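Local coordinates for PKS (Streptomyces sp. CNQ431, PDB 5YDA), which is the acyltransferase domain of the splenocin polyketide synthase SpnD, a broadly selective domain that probably loads acyl building blocks for transfer to an acyl carrier protein, at residues R367-E372 with G416-A421; V112-P117 with R184-E189; H300-I305 with D347-T352. All blocks are in the same frame, centred on the assembly; numbering follows the deposited sequence.

Contact 1: residues R367-E372 with G416-A421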
loop_
_atom_site.group_PDB
_atom_site.type_symbol
_atom_site.label_atom_id
_atom_site.label_comp_id
_atom_site.label_asym_id
_atom_site.label_seq_id
_atom_site.Cartn_x
_atom_site.Cartn_y
_atom_site.Cartn_z
ATOM N N ARG A 367 -11.186 -9.313 10.205
ATOM C CA ARG A 367 -10.016 -9.173 11.070
ATOM C C ARG A 367 -8.739 -9.612 10.351
ATOM O O ARG A 367 -7.941 -10.384 10.900
ATOM C CB ARG A 367 -10.229 -9.943 12.374
ATOM C CG ARG A 367 -11.166 -9.174 13.323
ATOM C CD ARG A 367 -11.488 -9.908 14.611
ATOM N NE ARG A 367 -10.302 -10.513 15.202
ATOM C CZ ARG A 367 -9.582 -9.962 16.179
ATOM N NH1 ARG A 367 -9.922 -8.779 16.688
ATOM N NH2 ARG A 367 -8.518 -10.601 16.648
ATOM N N PRO A 368 -8.485 -9.110 9.144
ATOM C CA PRO A 368 -7.391 -9.648 8.337
ATOM C C PRO A 368 -6.048 -9.020 8.690
ATOM O O PRO A 368 -5.968 -7.964 9.319
ATOM C CB PRO A 368 -7.812 -9.277 6.916
ATOM C CG PRO A 368 -8.493 -7.948 7.102
ATOM C CD PRO A 368 -9.126 -7.959 8.482
ATOM N N VAL A 369 -4.982 -9.725 8.292
ATOM C CA VAL A 369 -3.670 -9.105 8.192
ATOM C C VAL A 369 -3.764 -7.920 7.236
ATOM O O VAL A 369 -4.326 -8.025 6.137
ATOM C CB VAL A 369 -2.629 -10.137 7.721
ATOM C CG1 VAL A 369 -1.238 -9.503 7.626
ATOM C CG2 VAL A 369 -2.596 -11.369 8.647
ATOM N N LEU A 370 -3.233 -6.778 7.653
ATOM C CA LEU A 370 -3.285 -5.560 6.850
ATOM C C LEU A 370 -1.943 -5.363 6.142
ATOM O O LEU A 370 -0.909 -5.158 6.796
ATOM C CB LEU A 370 -3.624 -4.354 7.722
ATOM C CG LEU A 370 -4.899 -4.475 8.542
ATOM C CD1 LEU A 370 -5.178 -3.170 9.264
ATOM C CD2 LEU A 370 -6.063 -4.849 7.644
ATOM N N VAL A 371 -1.959 -5.422 4.815
ATOM C CA VAL A 371 -0.749 -5.393 4.006
ATOM C C VAL A 371 -0.804 -4.123 3.178
ATOM O O VAL A 371 -1.647 -3.994 2.275
ATOM C CB VAL A 371 -0.613 -6.632 3.108
ATOM C CG1 VAL A 371 0.710 -6.607 2.354
ATOM C CG2 VAL A 371 -0.738 -7.904 3.928
ATOM N N GLU A 372 0.061 -3.173 3.508
ATOM C CA GLU A 372 0.141 -1.936 2.746
ATOM C C GLU A 372 0.939 -2.199 1.473
ATOM O O GLU A 372 2.029 -2.781 1.527
ATOM C CB GLU A 372 0.795 -0.832 3.581
ATOM C CG GLU A 372 0.813 0.510 2.901
ATOM C CD GLU A 372 0.760 1.693 3.869
ATOM O OE1 GLU A 372 0.898 1.501 5.107
ATOM O OE2 GLU A 372 0.602 2.828 3.373
ATOM N N GLY A 416 8.233 -13.104 4.657
ATOM C CA GLY A 416 8.482 -13.875 5.864
ATOM C C GLY A 416 7.481 -13.553 6.956
ATOM O O GLY A 416 6.922 -14.452 7.601
ATOM N N ARG A 417 7.216 -12.261 7.158
ATOM C CA ARG A 417 6.257 -11.850 8.175
ATOM C C ARG A 417 4.863 -12.381 7.868
ATOM O O ARG A 417 4.144 -12.833 8.771
ATOM C CB ARG A 417 6.251 -10.332 8.271
ATOM C CG ARG A 417 5.466 -9.786 9.424
ATOM C CD ARG A 417 5.665 -8.280 9.474
ATOM N NE ARG A 417 4.634 -7.646 10.279
ATOM C CZ ARG A 417 4.791 -7.369 11.565
ATOM N NH1 ARG A 417 5.948 -7.670 12.143
ATOM N NH2 ARG A 417 3.800 -6.801 12.254
ATOM N N LEU A 418 4.466 -12.349 6.596
ATOM C CA LEU A 418 3.180 -12.923 6.221
ATOM C C LEU A 418 3.124 -14.416 6.564
ATOM O O LEU A 418 2.123 -14.895 7.111
ATOM C CB LEU A 418 2.920 -12.670 4.735
ATOM C CG LEU A 418 2.393 -11.262 4.444
ATOM C CD1 LEU A 418 2.521 -10.913 2.974
ATOM C CD2 LEU A 418 0.934 -11.144 4.897
ATOM N N TRP A 419 4.202 -15.158 6.284
ATOM C CA TRP A 419 4.234 -16.566 6.671
ATOM C C TRP A 419 4.145 -16.727 8.184
ATOM O O TRP A 419 3.405 -17.586 8.681
ATOM C CB TRP A 419 5.499 -17.246 6.142
ATOM C CG TRP A 419 5.628 -18.686 6.614
ATOM C CD1 TRP A 419 5.070 -19.793 6.032
ATOM C CD2 TRP A 419 6.344 -19.160 7.767
ATOM N NE1 TRP A 419 5.397 -20.920 6.747
ATOM C CE2 TRP A 419 6.180 -20.562 7.813
ATOM C CE3 TRP A 419 7.115 -18.536 8.757
ATOM C CZ2 TRP A 419 6.755 -21.348 8.813
ATOM C CZ3 TRP A 419 7.690 -19.316 9.743
ATOM C CH2 TRP A 419 7.501 -20.710 9.770
ATOM N N SER A 420 4.893 -15.908 8.932
ATOM C CA SER A 420 4.871 -16.003 10.390
ATOM C C SER A 420 3.472 -15.790 10.957
ATOM O O SER A 420 3.133 -16.360 12.000
ATOM C CB SER A 420 5.844 -14.994 10.998
ATOM O OG SER A 420 7.183 -15.394 10.766
ATOM N N ALA A 421 2.653 -14.967 10.303
ATOM C CA ALA A 421 1.298 -14.733 10.779
ATOM C C ALA A 421 0.338 -15.840 10.376
ATOM O O ALA A 421 -0.811 -15.838 10.838
ATOM C CB ALA A 421 0.774 -13.393 10.255
#
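Leu418 presents one methyl to two valines of strand 369-372, its CD2 lying 3.8 Å from Val371 CG2 and 3.9 Å from Val369 CG1. The leucine meets both valines at a slant. Val369 and Val371, two residues apart, turn to the same general side, Val369 the more directly; their methyls lie side by side, and CD2 rests against both. Leu418 CB does not aim straight at the strand; with CG anti to the carbonyl carbon (chi1 -81°) and CD1 carrying the chain on, CD2 is the branch left turned to the strand. The two valines share a rotamer but use different branches on Leu418: Val369 offers CG1, the branch anti to its backbone N, and Val371 offers CG2. Val369 turns its other branch, CG2, to Ala421 CB at 4.2 Å. No hydrogen bond crosses, and all four residues are buried, so this contact is purely apolar methyl packing. Strand 369-372 lies between strands 112-116 and 394-395 in the parallel part of the central sheet, and Val395 touches both Val369 and Leu418. Helix 407-420 turns other residues, Trp419 and Ser420, to strand 79-85, and so lies between the central sheet and the small antiparallel sheet.

Contact 2: residues V112-P117 with R184-E189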
loop_
_atom_site.group_PDB
_atom_site.type_symbol
_atom_site.label_atom_id
_atom_site.label_comp_id
_atom_site.label_asym_id
_atom_site.label_seq_id
_atom_site.Cartn_x
_atom_site.Cartn_y
_atom_site.Cartn_z
ATOM N N VAL A 112 -6.400 -11.864 4.428
ATOM C CA VAL A 112 -5.400 -10.886 4.015
ATOM C C VAL A 112 -6.101 -9.722 3.319
ATOM O O VAL A 112 -6.943 -9.937 2.438
ATOM C CB VAL A 112 -4.351 -11.522 3.079
ATOM C CG1 VAL A 112 -3.357 -10.467 2.542
ATOM C CG2 VAL A 112 -3.630 -12.661 3.791
ATOM N N ALA A 113 -5.732 -8.493 3.683
ATOM C CA ALA A 113 -6.232 -7.303 3.004
ATOM C C ALA A 113 -5.068 -6.481 2.459
ATOM O O ALA A 113 -4.028 -6.356 3.110
ATOM C CB ALA A 113 -7.087 -6.446 3.949
ATOM N N PHE A 114 -5.239 -5.928 1.259
ATOM C CA PHE A 114 -4.276 -5.002 0.678
ATOM C C PHE A 114 -4.757 -3.578 0.920
ATOM O O PHE A 114 -5.930 -3.265 0.660
ATOM C CB PHE A 114 -4.100 -5.227 -0.830
ATOM C CG PHE A 114 -3.283 -6.433 -1.192
ATOM C CD1 PHE A 114 -2.714 -7.237 -0.216
ATOM C CD2 PHE A 114 -3.089 -6.768 -2.531
ATOM C CE1 PHE A 114 -1.962 -8.355 -0.571
ATOM C CE2 PHE A 114 -2.344 -7.870 -2.881
ATOM C CZ PHE A 114 -1.778 -8.665 -1.899
ATOM N N LEU A 115 -3.852 -2.715 1.392
ATOM C CA LEU A 115 -4.131 -1.293 1.592
ATOM C C LEU A 115 -3.329 -0.489 0.568
ATOM O O LEU A 115 -2.095 -0.582 0.532
ATOM C CB LEU A 115 -3.780 -0.855 3.019
ATOM C CG LEU A 115 -4.766 -1.165 4.175
ATOM C CD1 LEU A 115 -5.271 -2.610 4.170
ATOM C CD2 LEU A 115 -4.143 -0.845 5.543
ATOM N N LEU A 116 -4.024 0.319 -0.236
ATOM C CA LEU A 116 -3.431 0.996 -1.390
ATOM C C LEU A 116 -3.375 2.503 -1.167
ATOM O O LEU A 116 -4.429 3.157 -1.189
ATOM C CB LEU A 116 -4.236 0.691 -2.653
ATOM C CG LEU A 116 -4.283 -0.690 -3.328
ATOM C CD1 LEU A 116 -2.885 -1.310 -3.571
ATOM C CD2 LEU A 116 -5.213 -1.637 -2.629
ATOM N N PRO A 117 -2.199 3.102 -0.972
ATOM C CA PRO A 117 -2.142 4.530 -0.631
ATOM C C PRO A 117 -2.519 5.432 -1.794
ATOM O O PRO A 117 -2.546 5.035 -2.962
ATOM C CB PRO A 117 -0.681 4.755 -0.207
ATOM C CG PRO A 117 0.037 3.492 -0.489
ATOM C CD PRO A 117 -0.962 2.390 -0.618
ATOM N N ARG A 184 0.534 -7.240 -8.005
ATOM C CA ARG A 184 0.662 -8.409 -8.886
ATOM C C ARG A 184 1.817 -9.305 -8.453
ATOM O O ARG A 184 1.700 -10.534 -8.487
ATOM C CB ARG A 184 0.871 -8.000 -10.344
ATOM C CG ARG A 184 -0.194 -7.113 -10.966
ATOM C CD ARG A 184 -1.599 -7.683 -10.892
ATOM N NE ARG A 184 -1.648 -9.107 -11.182
ATOM C CZ ARG A 184 -2.761 -9.831 -11.150
ATOM N NH1 ARG A 184 -2.703 -11.129 -11.398
ATOM N NH2 ARG A 184 -3.926 -9.257 -10.873
ATOM N N THR A 185 2.940 -8.708 -8.043
ATOM C CA THR A 185 4.085 -9.507 -7.607
ATOM C C THR A 185 3.741 -10.353 -6.392
ATOM O O THR A 185 4.113 -11.528 -6.318
ATOM C CB THR A 185 5.275 -8.594 -7.306
ATOM O OG1 THR A 185 5.635 -7.872 -8.490
ATOM C CG2 THR A 185 6.449 -9.389 -6.836
ATOM N N LEU A 186 3.026 -9.781 -5.426
ATOM C CA LEU A 186 2.640 -10.563 -4.252
ATOM C C LEU A 186 1.648 -11.660 -4.621
ATOM O O LEU A 186 1.715 -12.774 -4.088
ATOM C CB LEU A 186 2.053 -9.640 -3.175
ATOM C CG LEU A 186 3.116 -8.891 -2.369
ATOM C CD1 LEU A 186 2.530 -7.671 -1.724
ATOM C CD2 LEU A 186 3.636 -9.812 -1.314
ATOM N N MET A 187 0.720 -11.364 -5.533
ATOM C CA MET A 187 -0.278 -12.357 -5.911
ATOM C C MET A 187 0.370 -13.542 -6.625
ATOM O O MET A 187 0.004 -14.698 -6.378
ATOM C CB MET A 187 -1.358 -11.706 -6.769
ATOM C CG MET A 187 -2.246 -10.713 -5.983
ATOM S SD MET A 187 -3.203 -9.617 -7.062
ATOM C CE MET A 187 -4.812 -10.404 -7.051
ATOM N N GLU A 188 1.371 -13.283 -7.471
ATOM C CA GLU A 188 2.077 -14.394 -8.101
ATOM C C GLU A 188 2.842 -15.232 -7.083
ATOM O O GLU A 188 3.021 -16.434 -7.292
ATOM C CB GLU A 188 3.014 -13.886 -9.195
ATOM C CG GLU A 188 2.258 -13.328 -10.394
ATOM C CD GLU A 188 1.471 -14.405 -11.123
ATOM O OE1 GLU A 188 0.278 -14.175 -11.427
ATOM O OE2 GLU A 188 2.046 -15.492 -11.374
ATOM N N GLU A 189 3.292 -14.638 -5.980
ATOM C CA GLU A 189 3.850 -15.451 -4.908
ATOM C C GLU A 189 2.785 -16.234 -4.151
ATOM O O GLU A 189 3.132 -16.959 -3.213
ATOM C CB GLU A 189 4.622 -14.589 -3.903
ATOM C CG GLU A 189 5.717 -13.733 -4.486
ATOM C CD GLU A 189 7.006 -14.502 -4.738
ATOM O OE1 GLU A 189 7.812 -14.029 -5.575
ATOM O OE2 GLU A 189 7.210 -15.567 -4.106
#
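Phe114 reaches from strand 112-116 to the end of helix 169-188 and touches two consecutive residues there, Leu186 and Met187. Its CB points at the helix, but the backbones stay well apart, with 10.2 Å between Phe114 CA and Leu186 CA, and the ring spans that gap. At CB and CG the side chain is still too near the strand to meet the helix segment. CG stands anti to the carbonyl carbon (chi1 -76°), and the second torsion, -2°, brings CA almost into the ring plane. Along one flank of the ring, CD1 and CE1 look back to the sheet: CE1 is 4.0 Å from Val112 CG1 on the same strand, and Val371 of the adjacent strand lies beside them. On the other flank, CE2 approaches Met187 CG at 4.2 Å. CZ, the far end, comes to 4.2 Å from Leu186 CB. Both helix atoms approach the ring obliquely. Leu186 therefore meets the ring with the base of its side chain, and the Leu186 side chain also touches Ile373. Met187 likewise uses CG; its sulfur SD lies 3.9 Å above one face of the Arg184 guanidinium, toward the rim. Pro193 and Ala183 also touch Phe114. Strand 112-116 pairs with strand 195-198, which leads into a GxSxG sequence consistent with the nucleophile elbow of acyltransferases. Carbon alone meets carbon here, at ordinary van der Waals separations, with no hydrogen bond and no charge across the interface. Burial of the ring and of the inner parts of Leu186 and Met187 thus attaches the helix to the sheet by hydrophobic contact, with little directional constraint.

Contact 3: residues H300-I305 with D347-T352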
loop_
_atom_site.group_PDB
_atom_site.type_symbol
_atom_site.label_atom_id
_atom_site.label_comp_id
_atom_site.label_asym_id
_atom_site.label_seq_id
_atom_site.Cartn_x
_atom_site.Cartn_y
_atom_site.Cartn_z
ATOM N N HIS A 300 -15.611 20.891 -3.317
ATOM C CA HIS A 300 -16.404 21.635 -4.289
ATOM C C HIS A 300 -15.542 22.198 -5.419
ATOM O O HIS A 300 -16.037 22.389 -6.535
ATOM C CB HIS A 300 -17.145 22.763 -3.579
ATOM C CG HIS A 300 -16.226 23.789 -3.005
ATOM N ND1 HIS A 300 -15.584 23.616 -1.794
ATOM C CD2 HIS A 300 -15.777 24.964 -3.509
ATOM C CE1 HIS A 300 -14.807 24.660 -1.561
ATOM N NE2 HIS A 300 -14.903 25.491 -2.588
ATOM N N VAL A 301 -14.251 22.433 -5.170
ATOM C CA VAL A 301 -13.353 22.945 -6.213
ATOM C C VAL A 301 -13.362 22.065 -7.469
ATOM O O VAL A 301 -13.061 22.537 -8.571
ATOM C CB VAL A 301 -11.924 23.096 -5.646
ATOM C CG1 VAL A 301 -10.938 23.487 -6.740
ATOM C CG2 VAL A 301 -11.899 24.133 -4.516
ATOM N N LEU A 302 -13.701 20.785 -7.337
ATOM C CA LEU A 302 -13.714 19.917 -8.510
ATOM C C LEU A 302 -15.017 19.983 -9.310
ATOM O O LEU A 302 -15.069 19.388 -10.391
ATOM C CB LEU A 302 -13.458 18.460 -8.102
ATOM C CG LEU A 302 -12.120 18.129 -7.445
ATOM C CD1 LEU A 302 -11.939 16.623 -7.431
ATOM C CD2 LEU A 302 -10.960 18.828 -8.146
ATOM N N ASP A 303 -16.059 20.659 -8.807
ATOM C CA ASP A 303 -17.366 20.681 -9.472
ATOM C C ASP A 303 -17.295 20.952 -10.974
ATOM O O ASP A 303 -17.890 20.179 -11.739
ATOM C CB ASP A 303 -18.287 21.704 -8.793
ATOM C CG ASP A 303 -18.891 21.187 -7.503
ATOM O OD1 ASP A 303 -18.911 19.961 -7.289
ATOM O OD2 ASP A 303 -19.376 22.014 -6.703
ATOM N N PRO A 304 -16.574 21.969 -11.465
ATOM C CA PRO A 304 -16.554 22.210 -12.920
ATOM C C PRO A 304 -16.038 21.050 -13.776
ATOM O O PRO A 304 -16.351 21.028 -14.971
ATOM C CB PRO A 304 -15.645 23.443 -13.062
ATOM C CG PRO A 304 -15.736 24.145 -11.737
ATOM C CD PRO A 304 -15.836 23.022 -10.732
ATOM N N ILE A 305 -15.264 20.095 -13.245
ATOM C CA ILE A 305 -14.709 19.028 -14.087
ATOM C C ILE A 305 -15.381 17.686 -13.870
ATOM O O ILE A 305 -14.962 16.700 -14.484
ATOM C CB ILE A 305 -13.181 18.892 -13.926
ATOM C CG1 ILE A 305 -12.767 18.711 -12.456
ATOM C CG2 ILE A 305 -12.489 20.112 -14.506
ATOM C CD1 ILE A 305 -13.018 17.310 -11.836
ATOM N N ASP A 347 -19.044 10.393 -7.795
ATOM C CA ASP A 347 -19.185 10.729 -6.378
ATOM C C ASP A 347 -17.899 10.450 -5.609
ATOM O O ASP A 347 -17.527 11.206 -4.703
ATOM C CB ASP A 347 -20.331 9.932 -5.748
ATOM C CG ASP A 347 -21.693 10.426 -6.175
ATOM O OD1 ASP A 347 -21.798 11.582 -6.637
ATOM O OD2 ASP A 347 -22.662 9.653 -6.040
ATOM N N HIS A 348 -17.224 9.348 -5.938
ATOM C CA HIS A 348 -16.003 8.998 -5.233
ATOM C C HIS A 348 -14.994 10.139 -5.279
ATOM O O HIS A 348 -14.352 10.449 -4.268
ATOM C CB HIS A 348 -15.400 7.723 -5.825
ATOM C CG HIS A 348 -14.056 7.399 -5.262
ATOM N ND1 HIS A 348 -12.883 7.729 -5.907
ATOM C CD2 HIS A 348 -13.696 6.814 -4.094
ATOM C CE1 HIS A 348 -11.857 7.351 -5.163
ATOM N NE2 HIS A 348 -12.324 6.790 -4.061
ATOM N N THR A 349 -14.879 10.803 -6.436
ATOM C CA THR A 349 -13.927 11.891 -6.623
ATOM C C THR A 349 -14.395 13.193 -5.979
ATOM O O THR A 349 -13.563 14.009 -5.558
ATOM C CB THR A 349 -13.667 12.067 -8.128
ATOM O OG1 THR A 349 -12.802 11.011 -8.573
ATOM C CG2 THR A 349 -13.043 13.437 -8.478
ATOM N N ARG A 350 -15.706 13.396 -5.858
ATOM C CA ARG A 350 -16.217 14.625 -5.261
ATOM C C ARG A 350 -16.323 14.547 -3.738
ATOM O O ARG A 350 -16.127 15.557 -3.056
ATOM C CB ARG A 350 -17.589 14.956 -5.859
ATOM C CG ARG A 350 -18.317 16.104 -5.186
ATOM C CD ARG A 350 -17.563 17.407 -5.333
ATOM N NE ARG A 350 -18.223 18.502 -4.627
ATOM C CZ ARG A 350 -18.207 18.673 -3.301
ATOM N NH1 ARG A 350 -17.570 17.817 -2.505
ATOM N NH2 ARG A 350 -18.842 19.704 -2.766
ATOM N N ARG A 351 -16.613 13.379 -3.193
ATOM C CA ARG A 351 -17.055 13.259 -1.816
ATOM C C ARG A 351 -15.924 12.844 -0.883
ATOM O O ARG A 351 -14.861 12.361 -1.297
ATOM C CB ARG A 351 -18.215 12.265 -1.722
ATOM C CG ARG A 351 -19.512 12.869 -2.301
ATOM C CD ARG A 351 -20.694 11.930 -2.254
ATOM N NE ARG A 351 -20.941 11.354 -0.930
ATOM C CZ ARG A 351 -21.834 10.389 -0.706
ATOM N NH1 ARG A 351 -22.555 9.912 -1.719
ATOM N NH2 ARG A 351 -22.009 9.896 0.517
ATOM N N THR A 352 -16.181 13.058 0.401
ATOM C CA THR A 352 -15.225 12.765 1.450
ATOM C C THR A 352 -14.715 11.335 1.351
ATOM O O THR A 352 -15.490 10.390 1.167
ATOM C CB THR A 352 -15.892 13.002 2.809
ATOM O OG1 THR A 352 -16.424 14.340 2.845
ATOM C CG2 THR A 352 -14.880 12.800 3.959
HETATM O O HOH W 1 -20.804 21.409 -4.427
#
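Arg350 and Asp303 form a salt bridge, Arg350 NE donating to Asp303 OD1 at 3.1 Å. The bond is bent, 142° at the hydrogen. OD1 lies in the guanidinium plane, but NE reaches the syn side of the carboxylate from 34° out of its plane, the two flat groups being turned 42° apart. Water 1 makes a second bridge, giving a hydrogen bond to Asp303 OD2 (2.8 Å) and accepting one from Arg350 NH2 (3.1 Å), so both carboxylate oxygens are engaged. The arginine chain bends at its second torsion, which brings the guanidinium over the backbone of His300: His300 N sits over the centre of one face, 3.4 Å from Arg350 CZ, a close approach over the face and not a hydrogen bond. The His300 ring turns elsewhere, ND1 bonding Ser255 OG. Further in, Leu302 crosses Thr349 at about a right angle, its CD1 3.5 Å from Thr349 CG2, while Thr349 OG1 is taken by Arg225 NE. The salt bridge thus lies outside this buried apolar pair. The contact joins the 3-10 turn 300-302, just before helix 306-313, to the last turn of helix 342-350; helix 215-231 backs Leu302 through Ile229, and Tyr204 of helix 201-210 touches Thr349.

Contacts 1 and 2 belong to the buried core and share the central sheet: their strands, 369-372 and 112-116, are parallel neighbours joined by probable hydrogen bonds from Val371 N to Ala113 O and from Leu115 N to Val371 O. Each fastens a different helix to that sheet, and both do so through apolar side chains alone. Contact 3 stands apart, its centre about 28 Å from that of contact 2 and about 35 Å from that of contact 1. It joins a loop to a helix end, is only partly buried, and adds charge and a bridging water to a small apolar patch.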